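Local coordinates for uncharacterized protein (Bacteroides ovatus CL02T12C04, PDB 6PTM) that probably hydrolyses carrageenan-derived oligosaccharides from the chain end, as an exo-acting glycoside hydrolase of family GH42, at residues E72-T77 with E126-S131; M82-W87 with W507-R512; K114-F119 with R480-T485; R121-E126 with Q533-N538. All blocks are in the same frame, centred on the assembly; numbering follows the deposited sequence.

Contact 1: residues E72-T77 with E126-S131; sequences ETALRT and EMMNSS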
# COMPACT_ATOMS: atom_id res chain seq x y z
N GLU A 72 19.12 -15.68 -14.63
CA GLU A 72 20.27 -15.05 -13.93
C GLU A 72 19.87 -14.56 -12.55
O GLU A 72 20.70 -14.64 -11.61
CB GLU A 72 20.83 -13.87 -14.71
CG GLU A 72 21.55 -14.27 -15.98
CD GLU A 72 21.88 -13.05 -16.82
OE1 GLU A 72 22.30 -12.06 -16.21
OE2 GLU A 72 21.61 -13.05 -18.01
N THR A 73 18.64 -14.05 -12.41
CA THR A 73 18.11 -13.59 -11.11
C THR A 73 17.98 -14.80 -10.19
O THR A 73 18.41 -14.71 -9.02
CB THR A 73 16.78 -12.83 -11.28
OG1 THR A 73 17.04 -11.69 -12.08
CG2 THR A 73 16.18 -12.44 -9.95
N ALA A 74 17.39 -15.89 -10.67
CA ALA A 74 17.24 -17.15 -9.91
C ALA A 74 18.63 -17.71 -9.53
O ALA A 74 18.80 -18.18 -8.38
CB ALA A 74 16.44 -18.16 -10.73
N LEU A 75 19.55 -17.76 -10.49
CA LEU A 75 20.94 -18.27 -10.27
C LEU A 75 21.58 -17.44 -9.15
O LEU A 75 22.17 -18.02 -8.24
CB LEU A 75 21.76 -18.15 -11.56
CG LEU A 75 23.18 -18.69 -11.45
CD1 LEU A 75 23.16 -20.19 -11.23
CD2 LEU A 75 24.00 -18.38 -12.68
N ARG A 76 21.51 -16.12 -9.23
CA ARG A 76 22.12 -15.24 -8.21
C ARG A 76 21.46 -15.50 -6.86
O ARG A 76 22.17 -15.55 -5.83
CB ARG A 76 22.04 -13.76 -8.60
CG ARG A 76 22.65 -12.84 -7.56
CD ARG A 76 24.09 -13.16 -7.22
NE ARG A 76 24.94 -13.11 -8.41
CZ ARG A 76 25.35 -12.00 -9.01
NH1 ARG A 76 25.01 -10.80 -8.57
NH2 ARG A 76 26.11 -12.09 -10.08
N THR A 77 20.14 -15.64 -6.83
CA THR A 77 19.44 -15.94 -5.57
C THR A 77 20.03 -17.22 -4.98
O THR A 77 20.24 -17.31 -3.75
CB THR A 77 17.94 -16.07 -5.77
OG1 THR A 77 17.41 -14.89 -6.38
CG2 THR A 77 17.27 -16.31 -4.44
N GLU A 126 14.48 -26.89 -6.22
CA GLU A 126 13.17 -26.68 -6.89
C GLU A 126 13.31 -25.51 -7.86
O GLU A 126 12.85 -25.61 -9.02
CB GLU A 126 12.06 -26.35 -5.89
CG GLU A 126 11.87 -27.38 -4.79
CD GLU A 126 11.23 -28.68 -5.23
OE1 GLU A 126 10.70 -28.73 -6.36
OE2 GLU A 126 11.26 -29.65 -4.43
N MET A 127 13.94 -24.43 -7.41
CA MET A 127 14.07 -23.18 -8.19
C MET A 127 14.97 -23.42 -9.42
O MET A 127 14.65 -22.92 -10.51
CB MET A 127 14.65 -22.09 -7.30
CG MET A 127 14.90 -20.79 -8.01
SD MET A 127 15.10 -19.39 -6.86
CE MET A 127 16.64 -19.86 -6.06
N MET A 128 16.06 -24.16 -9.25
CA MET A 128 16.92 -24.53 -10.41
C MET A 128 16.15 -25.47 -11.35
O MET A 128 16.21 -25.22 -12.54
CB MET A 128 18.22 -25.18 -9.94
CG MET A 128 19.11 -24.27 -9.07
SD MET A 128 19.68 -22.77 -9.84
CE MET A 128 18.39 -21.62 -9.34
N ASN A 129 15.41 -26.45 -10.84
CA ASN A 129 14.62 -27.35 -11.72
C ASN A 129 13.61 -26.52 -12.52
O ASN A 129 13.51 -26.74 -13.72
CB ASN A 129 13.90 -28.48 -10.96
CG ASN A 129 14.84 -29.58 -10.48
OD1 ASN A 129 15.93 -29.74 -11.00
ND2 ASN A 129 14.44 -30.32 -9.45
N SER A 130 12.88 -25.58 -11.90
CA SER A 130 11.91 -24.70 -12.62
C SER A 130 12.63 -23.86 -13.68
O SER A 130 12.10 -23.71 -14.81
CB SER A 130 11.12 -23.83 -11.64
OG SER A 130 10.33 -24.65 -10.77
N SER A 131 13.75 -23.24 -13.32
CA SER A 131 14.53 -22.36 -14.21
C SER A 131 15.03 -23.18 -15.40
O SER A 131 14.80 -22.74 -16.52
CB SER A 131 15.67 -21.69 -13.50
OG SER A 131 15.17 -20.93 -12.39
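Ala-74 takes the largest share of the contact, touching Met-127, Met-128 and Ser-131. Its CB lies 4.1 Å from Met-127 CG and 4.2 Å from Met-128 CE, both at ordinary van der Waals range. The two methionines close over the residue with their methyl ends: Met-127 CE and Met-128 CE each come within 3.6 Å of Ala-74 O. Met-127 gets there with CG anti to its backbone N (chi1 177°) and an extended chain that bends at the last torsion, which also takes CE to 4.0 Å from Thr-77 CG2, the two side chains crossing at about a right angle. Met-128 leaves with CG beside its backbone N, and bends at both later torsions bring CE back to the Ala-74 carbonyl.

The polar groups look inward to their own helices. Ser-131 OG meets Ala-74 CB at 3.5 Å but donates to Met-127 O at 2.8 Å, reaching that carbonyl on the face opposite to the one used by Ser-131 N. Thr-77 OG1 does the same with Thr-73 O, and His-188 is a further partner of that hydroxyl.

With axes 10.1 Å apart and running at 162°, this is antiparallel helix packing through a small residue, in an N-terminal helical bundle where helix 44-63 also touches Leu-75, Met-128 and Ser-131.

Contact 2: residues M82-W87 with W507-R512; sequences MGYAKW and WYWCRR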
# COMPACT_ATOMS: atom_id res chain seq x y z
N MET A 82 23.01 -20.26 -0.96
CA MET A 82 23.92 -21.39 -0.64
C MET A 82 24.82 -20.89 0.50
O MET A 82 25.03 -21.65 1.45
CB MET A 82 24.76 -21.84 -1.84
CG MET A 82 23.97 -22.61 -2.88
SD MET A 82 23.24 -24.14 -2.22
CE MET A 82 24.72 -25.17 -2.18
N GLY A 83 25.32 -19.66 0.41
CA GLY A 83 26.17 -19.12 1.48
C GLY A 83 25.37 -18.92 2.76
O GLY A 83 25.92 -19.17 3.87
N TYR A 84 24.10 -18.51 2.64
CA TYR A 84 23.25 -18.32 3.83
C TYR A 84 23.00 -19.68 4.50
O TYR A 84 23.06 -19.75 5.74
CB TYR A 84 21.95 -17.60 3.46
CG TYR A 84 22.11 -16.16 3.06
CD1 TYR A 84 23.32 -15.50 3.12
CD2 TYR A 84 21.00 -15.42 2.66
CE1 TYR A 84 23.44 -14.16 2.77
CE2 TYR A 84 21.10 -14.08 2.30
CZ TYR A 84 22.32 -13.44 2.37
OH TYR A 84 22.41 -12.11 2.04
N ALA A 85 22.72 -20.73 3.71
CA ALA A 85 22.49 -22.09 4.22
C ALA A 85 23.76 -22.59 4.92
O ALA A 85 23.63 -23.24 5.96
CB ALA A 85 22.08 -23.01 3.11
N LYS A 86 24.94 -22.31 4.37
CA LYS A 86 26.24 -22.70 4.97
C LYS A 86 26.39 -21.98 6.31
O LYS A 86 26.72 -22.62 7.29
CB LYS A 86 27.41 -22.36 4.03
CG LYS A 86 28.75 -22.97 4.42
CD LYS A 86 28.63 -24.42 4.85
CE LYS A 86 29.75 -25.32 4.39
NZ LYS A 86 29.18 -26.61 3.93
N TRP A 87 26.11 -20.68 6.37
CA TRP A 87 26.03 -19.96 7.67
C TRP A 87 25.04 -20.68 8.58
O TRP A 87 25.42 -20.99 9.72
CB TRP A 87 25.66 -18.50 7.51
CG TRP A 87 25.92 -17.75 8.76
CD1 TRP A 87 27.09 -17.16 9.13
CD2 TRP A 87 25.01 -17.57 9.86
NE1 TRP A 87 26.96 -16.59 10.37
CE2 TRP A 87 25.69 -16.83 10.85
CE3 TRP A 87 23.68 -17.94 10.10
CZ2 TRP A 87 25.09 -16.45 12.05
CZ3 TRP A 87 23.08 -17.55 11.27
CH2 TRP A 87 23.78 -16.82 12.24
N TRP A 507 9.85 -5.58 3.21
CA TRP A 507 10.34 -6.06 4.54
C TRP A 507 10.64 -7.56 4.46
O TRP A 507 9.73 -8.35 4.21
CB TRP A 507 9.29 -5.77 5.62
CG TRP A 507 9.65 -6.25 7.00
CD1 TRP A 507 9.30 -7.44 7.56
CD2 TRP A 507 10.42 -5.54 8.00
NE1 TRP A 507 9.79 -7.52 8.84
CE2 TRP A 507 10.49 -6.38 9.13
CE3 TRP A 507 11.08 -4.30 8.06
CZ2 TRP A 507 11.12 -6.00 10.32
CZ3 TRP A 507 11.70 -3.92 9.23
CH2 TRP A 507 11.73 -4.76 10.34
N TYR A 508 11.89 -8.00 4.66
CA TYR A 508 13.12 -7.21 4.82
C TYR A 508 14.35 -8.11 4.61
O TYR A 508 14.26 -9.32 4.74
CB TYR A 508 13.26 -6.52 6.19
CG TYR A 508 13.40 -7.39 7.42
CD1 TYR A 508 14.06 -6.91 8.55
CD2 TYR A 508 12.80 -8.64 7.52
CE1 TYR A 508 14.15 -7.66 9.72
CE2 TYR A 508 12.90 -9.40 8.67
CZ TYR A 508 13.56 -8.91 9.78
OH TYR A 508 13.62 -9.66 10.93
N TRP A 509 15.47 -7.50 4.25
CA TRP A 509 16.73 -8.24 3.98
C TRP A 509 17.68 -7.98 5.14
O TRP A 509 18.59 -7.13 5.02
CB TRP A 509 17.31 -7.85 2.63
CG TRP A 509 18.41 -8.74 2.12
CD1 TRP A 509 19.61 -9.05 2.71
CD2 TRP A 509 18.44 -9.36 0.82
NE1 TRP A 509 20.37 -9.83 1.88
CE2 TRP A 509 19.68 -10.03 0.71
CE3 TRP A 509 17.52 -9.41 -0.24
CZ2 TRP A 509 20.03 -10.74 -0.44
CZ3 TRP A 509 17.87 -10.12 -1.37
CH2 TRP A 509 19.10 -10.77 -1.46
N CYS A 510 17.41 -8.66 6.24
CA CYS A 510 18.15 -8.49 7.51
C CYS A 510 19.45 -9.32 7.48
O CYS A 510 20.30 -9.05 8.32
CB CYS A 510 17.28 -8.89 8.70
SG CYS A 510 17.92 -8.22 10.25
N ARG A 511 19.59 -10.27 6.55
CA ARG A 511 20.84 -11.04 6.31
C ARG A 511 22.01 -10.09 6.00
O ARG A 511 21.86 -9.19 5.15
CB ARG A 511 20.68 -11.98 5.11
CG ARG A 511 19.80 -13.19 5.39
CD ARG A 511 20.62 -14.38 5.93
NE ARG A 511 19.83 -15.60 5.82
CZ ARG A 511 20.20 -16.80 6.26
NH1 ARG A 511 21.36 -16.97 6.87
NH2 ARG A 511 19.42 -17.85 6.02
N ARG A 512 23.15 -10.31 6.64
CA ARG A 512 24.41 -9.61 6.30
C ARG A 512 25.07 -10.43 5.19
O ARG A 512 24.60 -11.59 4.93
CB ARG A 512 25.31 -9.42 7.53
CG ARG A 512 24.69 -8.66 8.70
CD ARG A 512 24.19 -7.25 8.38
NE ARG A 512 22.90 -7.19 7.68
CZ ARG A 512 22.34 -6.12 7.09
NH1 ARG A 512 22.95 -4.94 7.13
NH2 ARG A 512 21.18 -6.25 6.45
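Arg-511, in the loop after strand 503-506, lies along the face of the Tyr-84 ring on N-terminal helix 69-90, the two side chains sliding past each other in opposite directions. Its CB begins over the phenol end, 3.5 Å from Tyr-84 CZ. CG passes over CE2, and a bend at chi2 (-89°) sets CD above the ring, 3.6 Å from the centroid, as a CH-pi contact. NE follows at 3.4 Å from Tyr-84 CD2, and CZ ends 3.4 Å from Tyr-84 CB, with the guanidinium and ring planes 17° apart. At the tip, NH1 comes within 4.1 Å of Trp-87 CE3. Asn-531 O takes the NE proton, Gly-515 O bonds NH1, and Asp-88 and Glu-120 form salt bridges with NH2.

The tyrosine's far end is fixed as well. Trp-509 NE1 donates to Tyr-84 OH over 3.1 Å, at a bent 140°, and Tyr-184 OH is a further hydrogen-bond partner. A leucine in place of Tyr-84 would probably leave the indole N-H of Trp-509 without this acceptor and the chain of Arg-511 without the flat surface beneath it.

This is consistent with a buried cation whose charge is probably balanced by carboxylates, its methylenes covered by an aromatic face.

Contact 3: residues K114-F119 with R480-T485; sequences KLLPDF and RDLYQT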
# COMPACT_ATOMS: atom_id res chain seq x y z
N LYS A 114 17.75 -27.11 12.88
CA LYS A 114 18.46 -28.25 12.25
C LYS A 114 18.02 -28.42 10.79
O LYS A 114 18.86 -28.70 9.99
CB LYS A 114 18.24 -29.53 13.05
CG LYS A 114 19.00 -29.58 14.36
CD LYS A 114 19.15 -30.99 14.86
CE LYS A 114 20.07 -31.12 16.05
NZ LYS A 114 19.38 -30.65 17.26
N LEU A 115 16.73 -28.28 10.48
CA LEU A 115 16.21 -28.60 9.12
C LEU A 115 16.37 -27.39 8.18
O LEU A 115 16.35 -27.61 6.96
CB LEU A 115 14.77 -29.11 9.22
CG LEU A 115 13.68 -28.09 9.57
CD1 LEU A 115 13.25 -27.29 8.36
CD2 LEU A 115 12.48 -28.81 10.17
N LEU A 116 16.61 -26.17 8.69
CA LEU A 116 16.63 -24.92 7.89
C LEU A 116 17.65 -25.01 6.75
O LEU A 116 17.30 -24.70 5.60
CB LEU A 116 16.88 -23.72 8.81
CG LEU A 116 17.13 -22.39 8.09
CD1 LEU A 116 15.91 -22.00 7.27
CD2 LEU A 116 17.50 -21.28 9.08
N PRO A 117 18.93 -25.42 6.97
CA PRO A 117 19.91 -25.44 5.89
C PRO A 117 19.48 -26.30 4.69
O PRO A 117 19.56 -25.82 3.56
CB PRO A 117 21.22 -25.91 6.53
CG PRO A 117 21.00 -25.62 8.01
CD PRO A 117 19.52 -25.86 8.24
N ASP A 118 19.01 -27.52 4.93
CA ASP A 118 18.56 -28.39 3.81
C ASP A 118 17.23 -27.91 3.23
O ASP A 118 16.97 -28.25 2.07
CB ASP A 118 18.51 -29.86 4.22
CG ASP A 118 19.91 -30.47 4.23
OD1 ASP A 118 20.87 -29.84 3.70
OD2 ASP A 118 20.01 -31.55 4.77
N PHE A 119 16.40 -27.20 3.99
CA PHE A 119 15.15 -26.62 3.46
C PHE A 119 15.54 -25.57 2.40
O PHE A 119 15.09 -25.62 1.23
CB PHE A 119 14.27 -26.05 4.57
CG PHE A 119 13.20 -25.13 4.04
CD1 PHE A 119 12.10 -25.66 3.38
CD2 PHE A 119 13.36 -23.75 4.09
CE1 PHE A 119 11.13 -24.81 2.84
CE2 PHE A 119 12.40 -22.91 3.54
CZ PHE A 119 11.29 -23.44 2.91
N ARG A 480 3.66 -15.69 9.74
CA ARG A 480 4.94 -16.31 9.32
C ARG A 480 4.64 -17.72 8.83
O ARG A 480 3.77 -18.39 9.41
CB ARG A 480 5.97 -16.35 10.46
CG ARG A 480 7.41 -16.25 9.97
CD ARG A 480 7.84 -14.86 9.48
NE ARG A 480 7.29 -13.90 10.42
CZ ARG A 480 7.81 -13.64 11.62
NH1 ARG A 480 8.96 -14.19 11.99
NH2 ARG A 480 7.18 -12.78 12.42
N ASP A 481 5.32 -18.12 7.76
CA ASP A 481 5.18 -19.47 7.18
C ASP A 481 6.47 -19.75 6.42
O ASP A 481 6.67 -19.13 5.33
CB ASP A 481 3.93 -19.56 6.29
CG ASP A 481 3.79 -20.93 5.63
OD1 ASP A 481 4.61 -21.82 5.97
OD2 ASP A 481 2.90 -21.08 4.75
N LEU A 482 7.28 -20.68 6.92
CA LEU A 482 8.58 -21.04 6.28
C LEU A 482 8.28 -21.51 4.83
O LEU A 482 9.11 -21.21 3.93
CB LEU A 482 9.28 -22.12 7.11
CG LEU A 482 10.68 -22.51 6.62
CD1 LEU A 482 11.63 -21.31 6.63
CD2 LEU A 482 11.27 -23.66 7.44
N TYR A 483 7.13 -22.18 4.63
CA TYR A 483 6.71 -22.86 3.36
C TYR A 483 5.88 -21.91 2.48
O TYR A 483 5.24 -22.34 1.51
CB TYR A 483 5.95 -24.15 3.68
CG TYR A 483 6.70 -25.04 4.64
CD1 TYR A 483 8.04 -25.35 4.43
CD2 TYR A 483 6.10 -25.54 5.79
CE1 TYR A 483 8.77 -26.14 5.31
CE2 TYR A 483 6.81 -26.35 6.68
CZ TYR A 483 8.14 -26.66 6.44
OH TYR A 483 8.83 -27.47 7.31
N GLN A 484 5.92 -20.61 2.76
CA GLN A 484 5.22 -19.61 1.92
C GLN A 484 5.56 -19.95 0.45
O GLN A 484 6.75 -20.23 0.15
CB GLN A 484 5.66 -18.21 2.36
CG GLN A 484 4.85 -17.10 1.71
CD GLN A 484 5.25 -15.74 2.20
OE1 GLN A 484 6.34 -15.24 1.87
NE2 GLN A 484 4.36 -15.10 2.93
N THR A 485 4.56 -19.93 -0.43
CA THR A 485 4.73 -20.35 -1.84
C THR A 485 5.15 -19.18 -2.74
O THR A 485 4.74 -18.02 -2.53
CB THR A 485 3.49 -21.06 -2.36
OG1 THR A 485 2.39 -20.14 -2.49
CG2 THR A 485 3.12 -22.23 -1.45
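Leu-482 and the edge of Tyr-483 approach Phe-119 from the same side of its ring, Tyr-483 offset from Leu-482. Leu-482 CG stands 4.0 Å from the ring centroid, a CH-pi contact displaced toward the rim, and its CD1 reaches 3.6 Å from Phe-119 CE2. Tyr-483 turns its edge to the phenylalanine's face in an offset edge-to-face pair, planes at 72° and centroids 5.5 Å apart; the closest carbons, Phe-119 CE1 and Tyr-483 CD1, are 3.5 Å apart. A chi1 of 164° swings the phenylalanine ring away from its N and out toward the loop, far enough for CZ to come within 3.3 Å of Leu-482 O.

Further along the helix, Leu-115 CD1 lies 4.2 Å from Leu-482 CD2, and Leu-116 CD1 approaches the leucine's other methyl, CD1, so that Leu-482 is met by three helix residues. Pro-117 falls among them, at a kink where backbone bonds to the preceding turn are missing.

What positions the two loop residues is a type I turn from Asp-481 to Gln-484, reinforced by an Asx turn in which Tyr-483 N donates to Asp-481 OD1 (2.9 Å). Tyr-105 OH bonds Leu-482 N, and Gln-533 NE2 bonds Leu-482 O.

The turn belongs to the loop between strand 466-471 and helix 486-498, whose N-cap is Thr-485, and it packs against helix 109-139, while helix 69-90 touches Leu-116 and Pro-117 through Asp-88.

Contact 4: residues R121-E126 with Q533-N538; sequences RQEIIE and QPRIVN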
# COMPACT_ATOMS: atom_id res chain seq x y z
N ARG A 121 18.41 -25.43 0.81
CA ARG A 121 19.04 -26.09 -0.36
C ARG A 121 17.94 -26.74 -1.21
O ARG A 121 18.06 -26.71 -2.45
CB ARG A 121 20.13 -27.05 0.12
CG ARG A 121 21.36 -26.34 0.66
CD ARG A 121 22.13 -27.24 1.63
NE ARG A 121 23.27 -26.56 2.21
CZ ARG A 121 23.78 -26.84 3.40
NH1 ARG A 121 23.25 -27.77 4.15
NH2 ARG A 121 24.79 -26.13 3.85
N GLN A 122 16.91 -27.29 -0.59
CA GLN A 122 15.83 -27.96 -1.34
C GLN A 122 15.05 -26.90 -2.13
O GLN A 122 14.66 -27.19 -3.30
CB GLN A 122 14.93 -28.80 -0.43
CG GLN A 122 13.90 -29.59 -1.22
CD GLN A 122 14.52 -30.58 -2.18
OE1 GLN A 122 15.54 -31.21 -1.91
NE2 GLN A 122 13.88 -30.75 -3.31
N GLU A 123 14.82 -25.72 -1.52
CA GLU A 123 14.16 -24.60 -2.23
C GLU A 123 15.03 -24.21 -3.43
O GLU A 123 14.47 -23.98 -4.48
CB GLU A 123 13.93 -23.43 -1.28
CG GLU A 123 12.86 -23.74 -0.26
CD GLU A 123 11.49 -23.86 -0.87
OE1 GLU A 123 10.97 -22.82 -1.36
OE2 GLU A 123 10.93 -24.98 -0.82
N ILE A 124 16.35 -24.16 -3.28
CA ILE A 124 17.26 -23.83 -4.41
C ILE A 124 17.12 -24.91 -5.51
O ILE A 124 17.07 -24.53 -6.68
CB ILE A 124 18.70 -23.69 -3.90
CG1 ILE A 124 18.83 -22.45 -3.00
CG2 ILE A 124 19.67 -23.68 -5.07
CD1 ILE A 124 20.13 -22.38 -2.21
N ILE A 125 17.00 -26.18 -5.15
CA ILE A 125 16.90 -27.33 -6.12
C ILE A 125 15.59 -27.19 -6.91
O ILE A 125 15.64 -27.29 -8.16
CB ILE A 125 17.03 -28.68 -5.40
CG1 ILE A 125 18.45 -28.90 -4.84
CG2 ILE A 125 16.59 -29.84 -6.30
CD1 ILE A 125 18.52 -29.96 -3.73
N GLU A 126 14.48 -26.89 -6.22
CA GLU A 126 13.17 -26.68 -6.89
C GLU A 126 13.31 -25.51 -7.86
O GLU A 126 12.85 -25.61 -9.02
CB GLU A 126 12.06 -26.35 -5.89
CG GLU A 126 11.87 -27.38 -4.79
CD GLU A 126 11.23 -28.68 -5.23
OE1 GLU A 126 10.70 -28.73 -6.36
OE2 GLU A 126 11.26 -29.65 -4.43
N GLN A 533 14.03 -17.95 2.68
CA GLN A 533 13.12 -18.45 1.60
C GLN A 533 13.63 -18.04 0.22
O GLN A 533 13.17 -17.06 -0.38
CB GLN A 533 11.70 -17.94 1.80
CG GLN A 533 11.08 -18.30 3.13
CD GLN A 533 9.84 -17.49 3.41
OE1 GLN A 533 9.80 -16.28 3.11
NE2 GLN A 533 8.83 -18.15 3.98
N PRO A 534 14.56 -18.84 -0.35
CA PRO A 534 15.15 -18.52 -1.66
C PRO A 534 14.11 -18.32 -2.78
O PRO A 534 14.33 -17.47 -3.58
CB PRO A 534 16.05 -19.72 -1.98
CG PRO A 534 16.34 -20.32 -0.61
CD PRO A 534 15.09 -20.09 0.21
N ARG A 535 13.01 -19.07 -2.77
CA ARG A 535 12.02 -19.02 -3.86
C ARG A 535 11.12 -17.78 -3.70
O ARG A 535 10.73 -17.22 -4.74
CB ARG A 535 11.25 -20.33 -3.98
CG ARG A 535 12.03 -21.43 -4.68
CD ARG A 535 11.17 -22.53 -5.22
NE ARG A 535 10.52 -23.28 -4.17
CZ ARG A 535 9.61 -24.22 -4.39
NH1 ARG A 535 9.02 -24.81 -3.36
NH2 ARG A 535 9.21 -24.51 -5.61
N ILE A 536 10.90 -17.29 -2.48
CA ILE A 536 10.13 -16.02 -2.26
C ILE A 536 10.97 -14.82 -2.73
O ILE A 536 10.45 -13.97 -3.45
CB ILE A 536 9.70 -15.91 -0.78
CG1 ILE A 536 8.84 -17.09 -0.34
CG2 ILE A 536 8.98 -14.60 -0.49
CD1 ILE A 536 7.50 -17.14 -1.03
N VAL A 537 12.21 -14.72 -2.29
CA VAL A 537 13.11 -13.61 -2.72
C VAL A 537 13.14 -13.57 -4.26
O VAL A 537 12.99 -12.49 -4.86
CB VAL A 537 14.50 -13.79 -2.08
CG1 VAL A 537 15.55 -12.90 -2.71
CG2 VAL A 537 14.40 -13.51 -0.60
N ASN A 538 13.35 -14.72 -4.89
CA ASN A 538 13.46 -14.78 -6.37
C ASN A 538 12.10 -14.38 -6.98
O ASN A 538 12.12 -13.63 -7.96
CB ASN A 538 13.96 -16.14 -6.86
CG ASN A 538 13.89 -16.24 -8.36
OD1 ASN A 538 14.61 -15.53 -9.09
ND2 ASN A 538 12.99 -17.07 -8.83
O HOH W 1 11.73 -20.39 -0.39
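Glu-123 and Pro-534 bring the two backbones nearest, with their CA atoms 6.2 Å apart. Segment 121-126 is mid-helix, whereas 533-538 is a helix start, with Gln-533 at the N-cap; the short axes approach to 9.5 Å at 49°. Pro-534, the first helical residue after the N-cap, packs its CD on Glu-123 CB and sets its own CB 4.0 Å from Ile-124 CG1.

By strand order and family, helix 534-549 is probably the helix that follows the eighth strand, 503-506, of a (beta/alpha)8 barrel, so the contact joins the barrel to the N-terminal helices.

Its polar part is a side-on salt bridge. Arg-535 NE donates to Glu-123 OE1 over 2.9 Å at 170°, in the guanidinium plane but from above the carboxylate, and NH1 donates to Glu-123 OE2 over 3.2 Å. A bend at chi3 (-66°) turns NE toward the Glu-123 carboxylate. Glu-126 CB lies over one face of the guanidinium, 3.4 Å from Arg-535 NH2. A methionine in place of Arg-535 would probably leave the Glu-123 carboxylate without its cationic mate and uncover the side of Glu-126.

A water adds a second path: it donates to Glu-123 OE1 (2.7 Å) and accepts from Arg-535 N. Gln-122 NE2 donates to Glu-126 OE2, and helix 69-90 contributes Ala-78 and Met-82 against Ile-124.

Helix 109-139 carries one segment each of contacts 1, 3 and 4, and helix 69-90 serves contacts 1 and 2. Contact 4 is the hub: its centre lies about 8 Å from that of contact 1, 9 Å from contact 3 and 12 Å from contact 2. Asn-538 OD1 reaches Ala-74 CA at 3.2 Å, Gln-533 NE2 lies 3.1 Å from Leu-482 O, and Met-82 SD meets Ile-124 CD1 at 3.6 Å. Contacts 1 and 3 do not touch, with centres about 17 Å apart. Segment 507-512 follows strand 503-506 and opens with a cis peptide between Trp-507 and Tyr-508, a feature of the active-site end in many related barrels, so the loop of contact 2 probably borders that end.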